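PDB 5EZ7: probable FAD-dependent oxidoreductase PA4991 from Pseudomonas aeruginosa PAO1, which binds one FAD per monomer and probably works as an FAD-dependent oxidoreductase of the DAO family, although its physiological substrate is unknown. Local coordinates for residues A[228-233]-A[312-317]; A[48-53]-A[254-259]. All blocks are in the same frame, centred on the assembly; numbering follows the deposited sequence.

Contact 1: A[228-233]-A[312-317]; sequences PLHMVM and TLRVDR. With FAD (flavin-adenine dinucleotide), chain B.
His230 and Arg314 face each other across two antiparallel strands, 228-233 and 312-317, bound by four backbone hydrogen bonds in the pairs Leu229-Val315 and Met231-Leu313. The guanidinium lies on one face of the imidazole, centres 3.9 Å apart and planes 29° off parallel. At the ring's edge, NE2 of His230 hydrogen-bonds OG1 of Thr312 at 2.8 Å, while ND1 goes to the carbonyl of Gly280; with both nitrogens engaged, the ring's rotation is fixed. A water joins the same two strands, donating to the O of Leu229 and accepting from NE of Arg314.

The other face, with Leu229, Met231, Leu313 and Val315, looks toward the flavin. Leu229 CB rests 3.7 Å from the O of Val315; with chi1 at -78°, Leu229 CG swings beside the backbone N and settles over the centre of the Arg317 guanidinium, 3.5 Å from CZ. Leu229 CD1 then reaches the flavin methyl C7M at 3.6 Å and also touches NE of Arg317, and CD2 stays over CZ and NH1. Met231, bent at chi2 and chi3, brings CG and SD to C7M as well, while CG1 of Val315 lies 3.8 Å from C8M. Arg317 bonds weakly to the O of Pro228 through NH1. The flavin's methyl end thus meets aliphatic and thioether groups, the Arg317 CG methylene among them, with the Arg317 charge held just behind by a salt bridge from NH2 to Glu277.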
loop_
_atom_site.group_PDB
_atom_site.type_symbol
_atom_site.label_atom_id
_atom_site.label_comp_id
_atom_site.label_asym_id
_atom_site.label_seq_id
_atom_site.Cartn_x
_atom_site.Cartn_y
_atom_site.Cartn_z
ATOM N N PRO A 228 -4.524 -13.622 5.607
ATOM C CA PRO A 228 -4.426 -13.855 4.169
ATOM C C PRO A 228 -5.668 -13.359 3.373
ATOM O O PRO A 228 -6.747 -13.169 3.926
ATOM C CB PRO A 228 -4.238 -15.369 4.096
ATOM C CG PRO A 228 -5.038 -15.875 5.265
ATOM C CD PRO A 228 -4.878 -14.853 6.348
ATOM N N LEU A 229 -5.446 -13.080 2.101
ATOM C CA LEU A 229 -6.504 -12.810 1.120
ATOM C C LEU A 229 -6.314 -13.767 -0.057
ATOM O O LEU A 229 -5.185 -14.155 -0.352
ATOM C CB LEU A 229 -6.408 -11.360 0.629
ATOM C CG LEU A 229 -6.960 -10.306 1.596
ATOM C CD1 LEU A 229 -6.550 -8.944 1.126
ATOM C CD2 LEU A 229 -8.477 -10.335 1.718
ATOM N N HIS A 230 -7.407 -14.148 -0.723
ATOM C CA HIS A 230 -7.385 -14.871 -2.037
ATOM C C HIS A 230 -8.066 -14.026 -3.115
ATOM O O HIS A 230 -9.268 -14.168 -3.379
ATOM C CB HIS A 230 -8.109 -16.208 -1.928
ATOM C CG HIS A 230 -7.760 -17.192 -3.004
ATOM N ND1 HIS A 230 -8.266 -18.470 -3.017
ATOM C CD2 HIS A 230 -6.925 -17.113 -4.066
ATOM C CE1 HIS A 230 -7.759 -19.140 -4.034
ATOM N NE2 HIS A 230 -6.936 -18.341 -4.684
ATOM N N MET A 231 -7.286 -13.142 -3.720
ATOM C CA MET A 231 -7.779 -12.210 -4.718
ATOM C C MET A 231 -7.916 -12.919 -6.052
ATOM O O MET A 231 -7.159 -13.838 -6.327
ATOM C CB MET A 231 -6.791 -11.055 -4.894
ATOM C CG MET A 231 -6.465 -10.242 -3.641
ATOM S SD MET A 231 -7.862 -9.403 -2.890
ATOM C CE MET A 231 -8.071 -8.106 -4.117
ATOM N N VAL A 232 -8.860 -12.460 -6.891
ATOM C CA VAL A 232 -9.134 -13.042 -8.190
ATOM C C VAL A 232 -8.879 -11.983 -9.247
ATOM O O VAL A 232 -9.188 -10.826 -9.052
ATOM C CB VAL A 232 -10.590 -13.550 -8.290
ATOM C CG1 VAL A 232 -10.828 -14.232 -9.640
ATOM C CG2 VAL A 232 -10.869 -14.552 -7.200
ATOM N N MET A 233 -8.295 -12.376 -10.371
ATOM C CA MET A 233 -8.067 -11.448 -11.495
ATOM C C MET A 233 -8.762 -12.034 -12.741
ATOM O O MET A 233 -8.593 -13.230 -13.033
ATOM C CB MET A 233 -6.571 -11.279 -11.788
ATOM C CG MET A 233 -5.755 -10.568 -10.719
ATOM S SD MET A 233 -3.952 -10.564 -10.984
ATOM C CE MET A 233 -3.532 -12.237 -10.609
ATOM N N THR A 312 -5.692 -16.312 -9.810
ATOM C CA THR A 312 -5.883 -15.844 -8.455
ATOM C C THR A 312 -4.545 -15.515 -7.834
ATOM O O THR A 312 -3.482 -15.868 -8.370
ATOM C CB THR A 312 -6.637 -16.836 -7.589
ATOM O OG1 THR A 312 -5.733 -17.837 -7.122
ATOM C CG2 THR A 312 -7.814 -17.438 -8.367
ATOM N N LEU A 313 -4.611 -14.813 -6.710
ATOM C CA LEU A 313 -3.435 -14.381 -6.015
ATOM C C LEU A 313 -3.639 -14.496 -4.505
ATOM O O LEU A 313 -4.609 -13.950 -3.968
ATOM C CB LEU A 313 -3.225 -12.940 -6.388
ATOM C CG LEU A 313 -2.075 -12.219 -5.707
ATOM C CD1 LEU A 313 -0.751 -12.751 -6.248
ATOM C CD2 LEU A 313 -2.214 -10.752 -5.980
ATOM N N ARG A 314 -2.725 -15.208 -3.833
ATOM C CA ARG A 314 -2.730 -15.372 -2.380
ATOM C C ARG A 314 -1.726 -14.377 -1.837
ATOM O O ARG A 314 -0.616 -14.292 -2.344
ATOM C CB ARG A 314 -2.366 -16.797 -1.987
ATOM C CG ARG A 314 -3.046 -17.843 -2.859
ATOM C CD ARG A 314 -2.988 -19.267 -2.296
ATOM N NE ARG A 314 -4.068 -19.343 -1.363
ATOM C CZ ARG A 314 -5.176 -20.080 -1.426
ATOM N NH1 ARG A 314 -5.391 -20.993 -2.354
ATOM N NH2 ARG A 314 -6.075 -19.912 -0.460
ATOM N N VAL A 315 -2.122 -13.576 -0.858
ATOM C CA VAL A 315 -1.200 -12.644 -0.213
ATOM C C VAL A 315 -1.672 -12.356 1.196
ATOM O O VAL A 315 -2.874 -12.270 1.472
ATOM C CB VAL A 315 -1.022 -11.339 -1.024
ATOM C CG1 VAL A 315 -2.341 -10.674 -1.333
ATOM C CG2 VAL A 315 -0.112 -10.339 -0.328
ATOM N N ASP A 316 -0.708 -12.254 2.093
ATOM C CA ASP A 316 -0.948 -11.945 3.517
ATOM C C ASP A 316 -0.959 -10.440 3.753
ATOM O O ASP A 316 -0.099 -9.725 3.230
ATOM C CB ASP A 316 0.171 -12.508 4.371
ATOM C CG ASP A 316 0.134 -13.997 4.479
ATOM O OD1 ASP A 316 -0.956 -14.590 4.292
ATOM O OD2 ASP A 316 1.217 -14.564 4.795
ATOM N N ARG A 317 -1.943 -9.954 4.504
ATOM C CA ARG A 317 -1.878 -8.599 5.054
ATOM C C ARG A 317 -1.020 -8.681 6.300
ATOM O O ARG A 317 -1.214 -9.573 7.105
ATOM C CB ARG A 317 -3.264 -8.066 5.383
ATOM C CG ARG A 317 -4.089 -7.768 4.145
ATOM C CD ARG A 317 -5.563 -7.675 4.484
ATOM N NE ARG A 317 -6.087 -8.992 4.783
ATOM C CZ ARG A 317 -7.380 -9.292 4.959
ATOM N NH1 ARG A 317 -7.738 -10.550 5.254
ATOM N NH2 ARG A 317 -8.318 -8.345 4.844
HETATM P PA FAD B . 4.643 -3.515 2.004
HETATM O O1A FAD B . 4.014 -2.916 0.790
HETATM O O2A FAD B . 4.504 -4.983 2.294
HETATM O O5B FAD B . 6.179 -3.120 1.956
HETATM C C5B FAD B . 7.142 -3.704 2.811
HETATM C C4B FAD B . 8.455 -3.639 2.060
HETATM O O4B FAD B . 9.522 -4.034 2.938
HETATM C C3B FAD B . 8.455 -4.571 0.845
HETATM O O3B FAD B . 8.763 -3.852 -0.352
HETATM C C2B FAD B . 9.515 -5.599 1.194
HETATM O O2B FAD B . 10.244 -6.109 0.080
HETATM C C1B FAD B . 10.403 -4.841 2.184
HETATM N N9A FAD B . 11.127 -5.721 3.109
HETATM C C8A FAD B . 10.627 -6.788 3.755
HETATM N N7A FAD B . 11.583 -7.356 4.510
HETATM C C5A FAD B . 12.706 -6.646 4.358
HETATM C C6A FAD B . 14.077 -6.733 4.880
HETATM N N6A FAD B . 14.383 -7.716 5.740
HETATM N N1A FAD B . 14.971 -5.808 4.493
HETATM C C2A FAD B . 14.637 -4.828 3.634
HETATM N N3A FAD B . 13.401 -4.690 3.110
HETATM C C4A FAD B . 12.415 -5.563 3.432
HETATM N N1 FAD B . -5.232 -0.493 1.474
HETATM C C2 FAD B . -5.990 0.537 1.041
HETATM O O2 FAD B . -5.935 1.630 1.654
HETATM N N3 FAD B . -6.800 0.434 -0.026
HETATM C C4 FAD B . -6.917 -0.691 -0.726
HETATM O O4 FAD B . -7.667 -0.760 -1.720
HETATM C C4X FAD B . -6.124 -1.856 -0.317
HETATM N N5 FAD B . -6.202 -3.023 -0.985
HETATM C C5X FAD B . -5.461 -4.080 -0.608
HETATM C C6 FAD B . -5.559 -5.260 -1.334
HETATM C C7 FAD B . -4.813 -6.367 -0.984
HETATM C C7M FAD B . -4.922 -7.623 -1.795
HETATM C C8 FAD B . -3.878 -6.285 0.166
HETATM C C8M FAD B . -3.023 -7.459 0.593
HETATM C C9 FAD B . -3.791 -5.112 0.894
HETATM C C9A FAD B . -4.547 -3.990 0.560
HETATM N N10 FAD B . -4.473 -2.766 1.283
HETATM C C10 FAD B . -5.242 -1.678 0.855
HETATM C "C1'" FAD B . -3.581 -2.598 2.418
HETATM C "C2'" FAD B . -2.237 -2.124 1.893
HETATM O "O2'" FAD B . -1.836 -2.859 0.730
HETATM C "C3'" FAD B . -1.170 -2.211 2.976
HETATM O "O3'" FAD B . -1.716 -1.688 4.204
HETATM C "C4'" FAD B . 0.068 -1.408 2.588
HETATM O "O4'" FAD B . 0.363 -1.530 1.196
HETATM C "C5'" FAD B . 1.289 -1.861 3.365
HETATM O "O5'" FAD B . 2.380 -0.974 3.080
HETATM P P FAD B . 3.819 -1.301 3.691
HETATM O O1P FAD B . 4.834 -0.421 3.009
HETATM O O2P FAD B . 3.663 -1.259 5.169
HETATM O O3P FAD B . 4.019 -2.851 3.331
HETATM O O HOH W 1 -4.955 -16.968 0.279
#

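Contact 2: A[48-53]-A[254-259]; sequences KSQGII and RITVTT. With FAD (flavin-adenine dinucleotide), chain B.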
loop_
_atom_site.group_PDB
_atom_site.type_symbol
_atom_site.label_atom_id
_atom_site.label_comp_id
_atom_site.label_asym_id
_atom_site.label_seq_id
_atom_site.Cartn_x
_atom_site.Cartn_y
_atom_site.Cartn_z
ATOM N N LYS A 48 0.189 -4.873 -4.850
ATOM C CA LYS A 48 -0.921 -5.812 -4.861
ATOM C C LYS A 48 -2.211 -5.259 -4.270
ATOM O O LYS A 48 -3.227 -5.955 -4.265
ATOM C CB LYS A 48 -0.546 -7.102 -4.131
ATOM C CG LYS A 48 0.640 -7.818 -4.748
ATOM C CD LYS A 48 0.906 -9.070 -3.936
ATOM C CE LYS A 48 2.020 -9.940 -4.524
ATOM N NZ LYS A 48 3.320 -9.441 -4.020
ATOM N N SER A 49 -2.205 -4.024 -3.782
ATOM C CA SER A 49 -3.431 -3.454 -3.272
ATOM C C SER A 49 -4.388 -3.112 -4.411
ATOM O O SER A 49 -4.028 -3.174 -5.604
ATOM C CB SER A 49 -3.175 -2.203 -2.411
ATOM O OG SER A 49 -2.574 -1.132 -3.123
ATOM N N GLN A 50 -5.594 -2.741 -4.033
ATOM C CA GLN A 50 -6.584 -2.268 -5.000
ATOM C C GLN A 50 -6.469 -0.756 -5.193
ATOM O O GLN A 50 -7.123 -0.205 -6.059
ATOM C CB GLN A 50 -7.994 -2.693 -4.593
ATOM C CG GLN A 50 -8.196 -4.207 -4.648
ATOM C CD GLN A 50 -9.679 -4.624 -4.771
ATOM O OE1 GLN A 50 -10.321 -4.956 -3.787
ATOM N NE2 GLN A 50 -10.207 -4.583 -5.984
ATOM N N GLY A 51 -5.631 -0.084 -4.401
ATOM C CA GLY A 51 -5.284 1.325 -4.646
ATOM C C GLY A 51 -6.347 2.286 -4.188
ATOM O O GLY A 51 -6.300 3.476 -4.515
ATOM N N ILE A 52 -7.317 1.792 -3.409
ATOM C CA ILE A 52 -8.465 2.609 -3.055
ATOM C C ILE A 52 -8.072 3.440 -1.867
ATOM O O ILE A 52 -7.609 2.892 -0.863
ATOM C CB ILE A 52 -9.675 1.750 -2.648
ATOM C CG1 ILE A 52 -10.168 0.925 -3.838
ATOM C CG2 ILE A 52 -10.789 2.635 -2.088
ATOM C CD1 ILE A 52 -10.945 -0.320 -3.451
ATOM N N ILE A 53 -8.300 4.740 -1.946
ATOM C CA ILE A 53 -8.131 5.611 -0.780
ATOM C C ILE A 53 -9.422 5.811 -0.019
ATOM O O ILE A 53 -10.247 6.663 -0.348
ATOM C CB ILE A 53 -7.445 6.906 -1.167
ATOM C CG1 ILE A 53 -5.999 6.528 -1.507
ATOM C CG2 ILE A 53 -7.347 7.849 0.008
ATOM C CD1 ILE A 53 -5.415 7.459 -2.478
ATOM N N ARG A 254 -19.470 -7.472 -0.487
ATOM C CA ARG A 254 -19.585 -8.830 -1.042
ATOM C C ARG A 254 -18.376 -9.079 -1.964
ATOM O O ARG A 254 -17.624 -10.043 -1.784
ATOM C CB ARG A 254 -20.930 -8.917 -1.803
ATOM C CG ARG A 254 -21.381 -10.263 -2.377
ATOM C CD ARG A 254 -22.924 -10.391 -2.283
ATOM N NE ARG A 254 -23.559 -11.330 -3.226
ATOM C CZ ARG A 254 -23.720 -12.658 -3.051
ATOM N NH1 ARG A 254 -24.337 -13.373 -4.014
ATOM N NH2 ARG A 254 -23.267 -13.290 -1.952
ATOM N N ILE A 255 -18.196 -8.171 -2.927
ATOM C CA ILE A 255 -17.010 -8.079 -3.762
ATOM C C ILE A 255 -16.620 -6.622 -3.881
ATOM O O ILE A 255 -17.486 -5.740 -3.780
ATOM C CB ILE A 255 -17.230 -8.637 -5.183
ATOM C CG1 ILE A 255 -18.255 -7.800 -5.974
ATOM C CG2 ILE A 255 -17.707 -10.086 -5.114
ATOM C CD1 ILE A 255 -18.199 -8.021 -7.480
ATOM N N THR A 256 -15.330 -6.400 -4.114
ATOM C CA THR A 256 -14.750 -5.068 -4.377
ATOM C C THR A 256 -14.054 -5.176 -5.767
ATOM O O THR A 256 -13.138 -5.977 -5.937
ATOM C CB THR A 256 -13.777 -4.610 -3.209
ATOM O OG1 THR A 256 -14.535 -4.292 -2.034
ATOM C CG2 THR A 256 -12.983 -3.358 -3.541
ATOM N N VAL A 257 -14.528 -4.403 -6.748
ATOM C CA VAL A 257 -13.931 -4.404 -8.077
ATOM C C VAL A 257 -13.093 -3.156 -8.321
ATOM O O VAL A 257 -13.560 -2.048 -8.135
ATOM C CB VAL A 257 -14.977 -4.470 -9.210
ATOM C CG1 VAL A 257 -14.303 -4.640 -10.577
ATOM C CG2 VAL A 257 -15.935 -5.621 -8.991
ATOM N N THR A 258 -11.874 -3.364 -8.797
ATOM C CA THR A 258 -11.085 -2.303 -9.437
ATOM C C THR A 258 -10.642 -2.755 -10.829
ATOM O O THR A 258 -10.453 -3.950 -11.072
ATOM C CB THR A 258 -9.890 -1.923 -8.547
ATOM O OG1 THR A 258 -9.191 -3.115 -8.106
ATOM C CG2 THR A 258 -10.416 -1.187 -7.314
ATOM N N THR A 259 -10.553 -1.816 -11.767
ATOM C CA THR A 259 -10.127 -2.109 -13.151
ATOM C C THR A 259 -8.702 -1.598 -13.412
ATOM O O THR A 259 -8.399 -0.445 -13.135
ATOM C CB THR A 259 -11.102 -1.510 -14.178
ATOM O OG1 THR A 259 -12.390 -2.036 -13.903
ATOM C CG2 THR A 259 -10.695 -1.881 -15.657
HETATM P PA FAD B . 4.643 -3.515 2.004
HETATM O O1A FAD B . 4.014 -2.916 0.790
HETATM O O2A FAD B . 4.504 -4.983 2.294
HETATM O O5B FAD B . 6.179 -3.120 1.956
HETATM C C5B FAD B . 7.142 -3.704 2.811
HETATM C C4B FAD B . 8.455 -3.639 2.060
HETATM O O4B FAD B . 9.522 -4.034 2.938
HETATM C C3B FAD B . 8.455 -4.571 0.845
HETATM O O3B FAD B . 8.763 -3.852 -0.352
HETATM C C2B FAD B . 9.515 -5.599 1.194
HETATM O O2B FAD B . 10.244 -6.109 0.080
HETATM C C1B FAD B . 10.403 -4.841 2.184
HETATM N N9A FAD B . 11.127 -5.721 3.109
HETATM C C8A FAD B . 10.627 -6.788 3.755
HETATM N N7A FAD B . 11.583 -7.356 4.510
HETATM C C5A FAD B . 12.706 -6.646 4.358
HETATM C C6A FAD B . 14.077 -6.733 4.880
HETATM N N6A FAD B . 14.383 -7.716 5.740
HETATM N N1A FAD B . 14.971 -5.808 4.493
HETATM C C2A FAD B . 14.637 -4.828 3.634
HETATM N N3A FAD B . 13.401 -4.690 3.110
HETATM C C4A FAD B . 12.415 -5.563 3.432
HETATM N N1 FAD B . -5.232 -0.493 1.474
HETATM C C2 FAD B . -5.990 0.537 1.041
HETATM O O2 FAD B . -5.935 1.630 1.654
HETATM N N3 FAD B . -6.800 0.434 -0.026
HETATM C C4 FAD B . -6.917 -0.691 -0.726
HETATM O O4 FAD B . -7.667 -0.760 -1.720
HETATM C C4X FAD B . -6.124 -1.856 -0.317
HETATM N N5 FAD B . -6.202 -3.023 -0.985
HETATM C C5X FAD B . -5.461 -4.080 -0.608
HETATM C C6 FAD B . -5.559 -5.260 -1.334
HETATM C C7 FAD B . -4.813 -6.367 -0.984
HETATM C C7M FAD B . -4.922 -7.623 -1.795
HETATM C C8 FAD B . -3.878 -6.285 0.166
HETATM C C8M FAD B . -3.023 -7.459 0.593
HETATM C C9 FAD B . -3.791 -5.112 0.894
HETATM C C9A FAD B . -4.547 -3.990 0.560
HETATM N N10 FAD B . -4.473 -2.766 1.283
HETATM C C10 FAD B . -5.242 -1.678 0.855
HETATM C "C1'" FAD B . -3.581 -2.598 2.418
HETATM C "C2'" FAD B . -2.237 -2.124 1.893
HETATM O "O2'" FAD B . -1.836 -2.859 0.730
HETATM C "C3'" FAD B . -1.170 -2.211 2.976
HETATM O "O3'" FAD B . -1.716 -1.688 4.204
HETATM C "C4'" FAD B . 0.068 -1.408 2.588
HETATM O "O4'" FAD B . 0.363 -1.530 1.196
HETATM C "C5'" FAD B . 1.289 -1.861 3.365
HETATM O "O5'" FAD B . 2.380 -0.974 3.080
HETATM P P FAD B . 3.819 -1.301 3.691
HETATM O O1P FAD B . 4.834 -0.421 3.009
HETATM O O2P FAD B . 3.663 -1.259 5.169
HETATM O O3P FAD B . 4.019 -2.851 3.331
#
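The backbones of 48-53 and 254-259 do not pair as strands: their nearest approach in CA atoms is 6.3 Å, between Gln50 and Thr258, and side chains bridge the gap. Gln50 does most of it. Its chain runs extended beyond CG and delivers the amide to the strand, where NE2 donates twice. One bond runs from Gln50 NE2 to OG1 of Thr258 at 2.8 Å, tilted 17° from the amide plane. In the other, 3.2 Å long, Gln50 NE2 meets the O of Thr256 from above its carbonyl plane, although that oxygen lies nearly in the plane of the Gln50 amide. These two bonds hold the amide's orientation and set OE1 against the methyl CG2 of Thr256. Thr258 OG1 is tied back in turn to His260. Ile52 meets Thr256 tip to tip, CD1 to CG2 at 3.7 Å.

The backbone from Lys48 to Gln50 passes along the flavin from C7M to N5, with Gln50 N 3.1 Å from N5. Beyond it, Ile52 N donates to flavin O4 at 3.1 Å, and Ile52 O accepts from N3 at 2.7 Å. This pair matches the flavin's own C4=O and N3-H, so segment 48-53 recognises the ring through its main chain while Gln50 anchors it to the strand.

The centres of contacts 1 and 2 lie 12 Å apart, and both belong to the flavin end of FAD: contact 1 meets the methyl end, while 48-53 runs from there past N5 to the pyrimidine edge. Strands 224-236, 255-261 and 309-320 share one mixed sheet, with strand 267-272 between 255-261 and 224-236; segment 48-53, ending in strand 52-53 of a separate three-stranded sheet, packs against it. Along the chain the order is 48-53, 228-233, 254-259, 312-317, so the segments of the two contacts alternate. They touch directly, Met231 CE packing on Gln50 OE1 and the Lys48 side chain on Leu313 and Val315. Widely separated parts of the sequence therefore converge on one flavin-binding site.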